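Local coordinates for protein 5-formyl-3-hydroxy-2-methylpyridine 4-carboxylate 5-dehydrogenase (Mesorhizobium japonicum MAFF 303099, PDB 4OM8) that oxidises 5-formyl-3-hydroxy-2-methylpyridine-4-carboxylate with NAD(+) in vitamin B6 degradation and can also reduce it with NADH to 4-pyridoxate, at residues 6-11 / 85-90. Numbering follows the deposited sequence.
Sequences AIIGLG and ENVPEN. With NAD (nicotinamide-adenine-dinucleotide), chain C.
I8 and V87 lie side by side where two parallel strands of a Rossmann fold come to an end, and their methyls, I8 CG2 and V87 CG1, meet at 3.8 Å. The pair illustrates how such a fold builds a dinucleotide site from its strand ends: strand 4-8 runs into the glycine-rich turn, strand 82-85 into the loop 86-90, and NAD lies against both. With CG2 anti to its backbone N (chi1 of CG1 -49°), I8 brings this methyl to 3.5 Å from C2A of the adenine; V87 CG1 approaches N3A of the same base. Behind them, V97 of helix 91-102 touches both side chains. The register is fixed by the backbone, N86 N donating to I8 O over 2.7 Å in a bent bond (136° at the hydrogen). G9 follows, and a side chain there would run into N86 O. N86 itself extends across the turn: its CB lies 3.3 Å from I8 O, and with CG anti to the backbone N (chi1 -171°) the amide is carried out between the G9 carbonyl and the nicotinamide ribose. Cut back to alanine, this position would lack the amide, which would probably open a gap between the glycine turn and that ribose. Beyond it, one water accepts from G11 N and lies within hydrogen-bonding distance of N86 O and NAD O2N, linking turn, loop and pyrophosphate. E85 steadies the loop from within, its OE2 receiving V87 N through the anti lone pair and pairing with K94, while OE1 is held by S113 and Y98. Farther along, E89 takes a hydrogen bond from NAD O3D on OE2 at 2.8 Å.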
loop_
_atom_site.group_PDB
_atom_site.type_symbol
_atom_site.label_atom_id
_atom_site.label_comp_id
_atom_site.label_asym_id
_atom_site.label_seq_id
_atom_site.Cartn_x
_atom_site.Cartn_y
_atom_site.Cartn_z
ATOM N N ALA A 6 -4.612 -23.978 -21.426
ATOM C CA ALA A 6 -3.555 -24.823 -20.884
ATOM C C ALA A 6 -2.661 -23.955 -20.016
ATOM O O ALA A 6 -2.326 -22.839 -20.401
ATOM C CB ALA A 6 -2.737 -25.483 -21.994
ATOM N N ILE A 7 -2.282 -24.476 -18.857
ATOM C CA ILE A 7 -1.277 -23.853 -18.004
ATOM C C ILE A 7 -0.029 -24.730 -17.955
ATOM O O ILE A 7 -0.111 -25.936 -17.681
ATOM C CB ILE A 7 -1.815 -23.603 -16.575
ATOM C CG1 ILE A 7 -2.992 -22.626 -16.633
ATOM C CG2 ILE A 7 -0.706 -23.060 -15.680
ATOM C CD1 ILE A 7 -3.790 -22.511 -15.361
ATOM N N ILE A 8 1.122 -24.117 -18.243
ATOM C CA ILE A 8 2.413 -24.807 -18.193
ATOM C C ILE A 8 3.207 -24.310 -16.995
ATOM O O ILE A 8 3.709 -23.178 -16.990
ATOM C CB ILE A 8 3.223 -24.578 -19.479
ATOM C CG1 ILE A 8 2.358 -24.854 -20.713
ATOM C CG2 ILE A 8 4.523 -25.386 -19.454
ATOM C CD1 ILE A 8 1.735 -26.255 -20.762
ATOM N N GLY A 9 3.280 -25.143 -15.959
ATOM C CA GLY A 9 3.999 -24.792 -14.741
ATOM C C GLY A 9 3.020 -24.664 -13.601
ATOM O O GLY A 9 2.113 -23.820 -13.641
ATOM N N LEU A 10 3.198 -25.515 -12.588
ATOM C CA LEU A 10 2.265 -25.615 -11.464
ATOM C C LEU A 10 2.907 -25.411 -10.101
ATOM O O LEU A 10 2.607 -26.145 -9.155
ATOM C CB LEU A 10 1.579 -26.980 -11.465
ATOM C CG LEU A 10 0.490 -27.238 -12.500
ATOM C CD1 LEU A 10 0.075 -28.707 -12.447
ATOM C CD2 LEU A 10 -0.699 -26.336 -12.220
ATOM N N GLY A 11 3.782 -24.428 -9.998
ATOM C CA GLY A 11 4.391 -24.104 -8.714
ATOM C C GLY A 11 3.474 -23.189 -7.935
ATOM O O GLY A 11 2.260 -23.366 -7.939
ATOM N N GLU A 85 2.022 -19.701 -20.070
ATOM C CA GLU A 85 3.321 -20.204 -19.654
ATOM C C GLU A 85 3.644 -19.631 -18.281
ATOM O O GLU A 85 3.594 -18.400 -18.066
ATOM C CB GLU A 85 4.397 -19.838 -20.679
ATOM C CG GLU A 85 5.814 -20.084 -20.180
ATOM C CD GLU A 85 6.364 -18.886 -19.447
ATOM O OE1 GLU A 85 6.403 -17.798 -20.055
ATOM O OE2 GLU A 85 6.753 -19.026 -18.271
ATOM N N ASN A 86 3.977 -20.529 -17.358
ATOM C CA ASN A 86 4.117 -20.200 -15.946
ATOM C C ASN A 86 5.287 -20.976 -15.333
ATOM O O ASN A 86 5.166 -21.552 -14.255
ATOM C CB ASN A 86 2.793 -20.526 -15.235
ATOM C CG ASN A 86 2.740 -20.029 -13.803
ATOM O OD1 ASN A 86 3.096 -18.887 -13.500
ATOM N ND2 ASN A 86 2.292 -20.901 -12.908
ATOM N N VAL A 87 6.414 -21.000 -16.043
ATOM C CA VAL A 87 7.582 -21.783 -15.635
ATOM C C VAL A 87 8.601 -20.822 -14.986
ATOM O O VAL A 87 8.315 -19.633 -14.871
ATOM C CB VAL A 87 8.170 -22.571 -16.850
ATOM C CG1 VAL A 87 7.088 -23.475 -17.466
ATOM C CG2 VAL A 87 8.811 -21.634 -17.881
ATOM N N PRO A 88 9.768 -21.325 -14.523
ATOM C CA PRO A 88 10.674 -20.411 -13.814
ATOM C C PRO A 88 11.090 -19.182 -14.608
ATOM O O PRO A 88 11.036 -19.141 -15.846
ATOM C CB PRO A 88 11.898 -21.284 -13.527
ATOM C CG PRO A 88 11.340 -22.658 -13.399
ATOM C CD PRO A 88 10.203 -22.725 -14.382
ATOM N N GLU A 89 11.516 -18.178 -13.853
ATOM C CA GLU A 89 11.946 -16.904 -14.399
ATOM C C GLU A 89 13.344 -17.015 -15.024
ATOM O O GLU A 89 14.349 -16.574 -14.459
ATOM C CB GLU A 89 11.901 -15.853 -13.294
ATOM C CG GLU A 89 12.034 -14.450 -13.799
ATOM C CD GLU A 89 10.739 -13.907 -14.375
ATOM O OE1 GLU A 89 10.499 -12.705 -14.164
ATOM O OE2 GLU A 89 9.979 -14.659 -15.043
ATOM N N ASN A 90 13.389 -17.622 -16.199
ATOM C CA ASN A 90 14.627 -17.980 -16.876
ATOM C C ASN A 90 14.293 -18.052 -18.354
ATOM O O ASN A 90 13.489 -18.886 -18.757
ATOM C CB ASN A 90 15.155 -19.321 -16.333
ATOM C CG ASN A 90 16.441 -19.791 -17.003
ATOM O OD1 ASN A 90 16.653 -19.616 -18.201
ATOM N ND2 ASN A 90 17.307 -20.414 -16.212
HETATM P PA NAD C . 7.747 -21.796 -9.106
HETATM O O1A NAD C . 9.254 -21.985 -9.089
HETATM O O2A NAD C . 6.946 -21.883 -7.816
HETATM O O5B NAD C . 7.135 -22.864 -10.142
HETATM C C5B NAD C . 7.730 -23.115 -11.416
HETATM C C4B NAD C . 7.206 -24.454 -11.913
HETATM O O4B NAD C . 7.590 -24.640 -13.276
HETATM C C3B NAD C . 7.794 -25.612 -11.108
HETATM O O3B NAD C . 6.744 -26.420 -10.561
HETATM C C2B NAD C . 8.632 -26.373 -12.128
HETATM O O2B NAD C . 8.688 -27.792 -11.915
HETATM C C1B NAD C . 7.921 -26.029 -13.421
HETATM N N9A NAD C . 8.707 -26.201 -14.656
HETATM C C8A NAD C . 10.022 -25.999 -14.840
HETATM N N7A NAD C . 10.367 -26.238 -16.130
HETATM C C5A NAD C . 9.253 -26.594 -16.791
HETATM C C6A NAD C . 8.904 -26.982 -18.169
HETATM N N6A NAD C . 9.844 -27.037 -19.144
HETATM N N1A NAD C . 7.613 -27.282 -18.427
HETATM C C2A NAD C . 6.665 -27.238 -17.474
HETATM N N3A NAD C . 6.913 -26.895 -16.200
HETATM C C4A NAD C . 8.165 -26.573 -15.811
HETATM O O3 NAD C . 7.470 -20.422 -9.903
HETATM P PN NAD C . 6.250 -19.399 -9.666
HETATM O O1N NAD C . 6.522 -18.568 -8.426
HETATM O O2N NAD C . 4.910 -20.086 -9.796
HETATM O O5D NAD C . 6.423 -18.423 -10.925
HETATM C C5D NAD C . 6.242 -18.885 -12.270
HETATM C C4D NAD C . 6.319 -17.671 -13.188
HETATM O O4D NAD C . 5.360 -16.723 -12.731
HETATM C C3D NAD C . 7.666 -16.969 -13.123
HETATM O O3D NAD C . 7.886 -16.361 -14.398
HETATM C C2D NAD C . 7.461 -15.870 -12.099
HETATM O O2D NAD C . 8.301 -14.738 -12.345
HETATM C C1D NAD C . 6.005 -15.506 -12.333
HETATM N N1N NAD C . 5.310 -14.936 -11.168
HETATM C C2N NAD C . 5.604 -15.291 -9.901
HETATM C C3N NAD C . 4.893 -14.730 -8.836
HETATM C C7N NAD C . 5.194 -15.054 -7.396
HETATM O O7N NAD C . 5.681 -16.124 -7.063
HETATM N N7N NAD C . 4.924 -14.108 -6.498
HETATM C C4N NAD C . 3.881 -13.813 -9.092
HETATM C C5N NAD C . 3.594 -13.478 -10.408
HETATM C C6N NAD C . 4.324 -14.067 -11.430
HETATM O O HOH W 1 4.469 -22.225 -11.569
#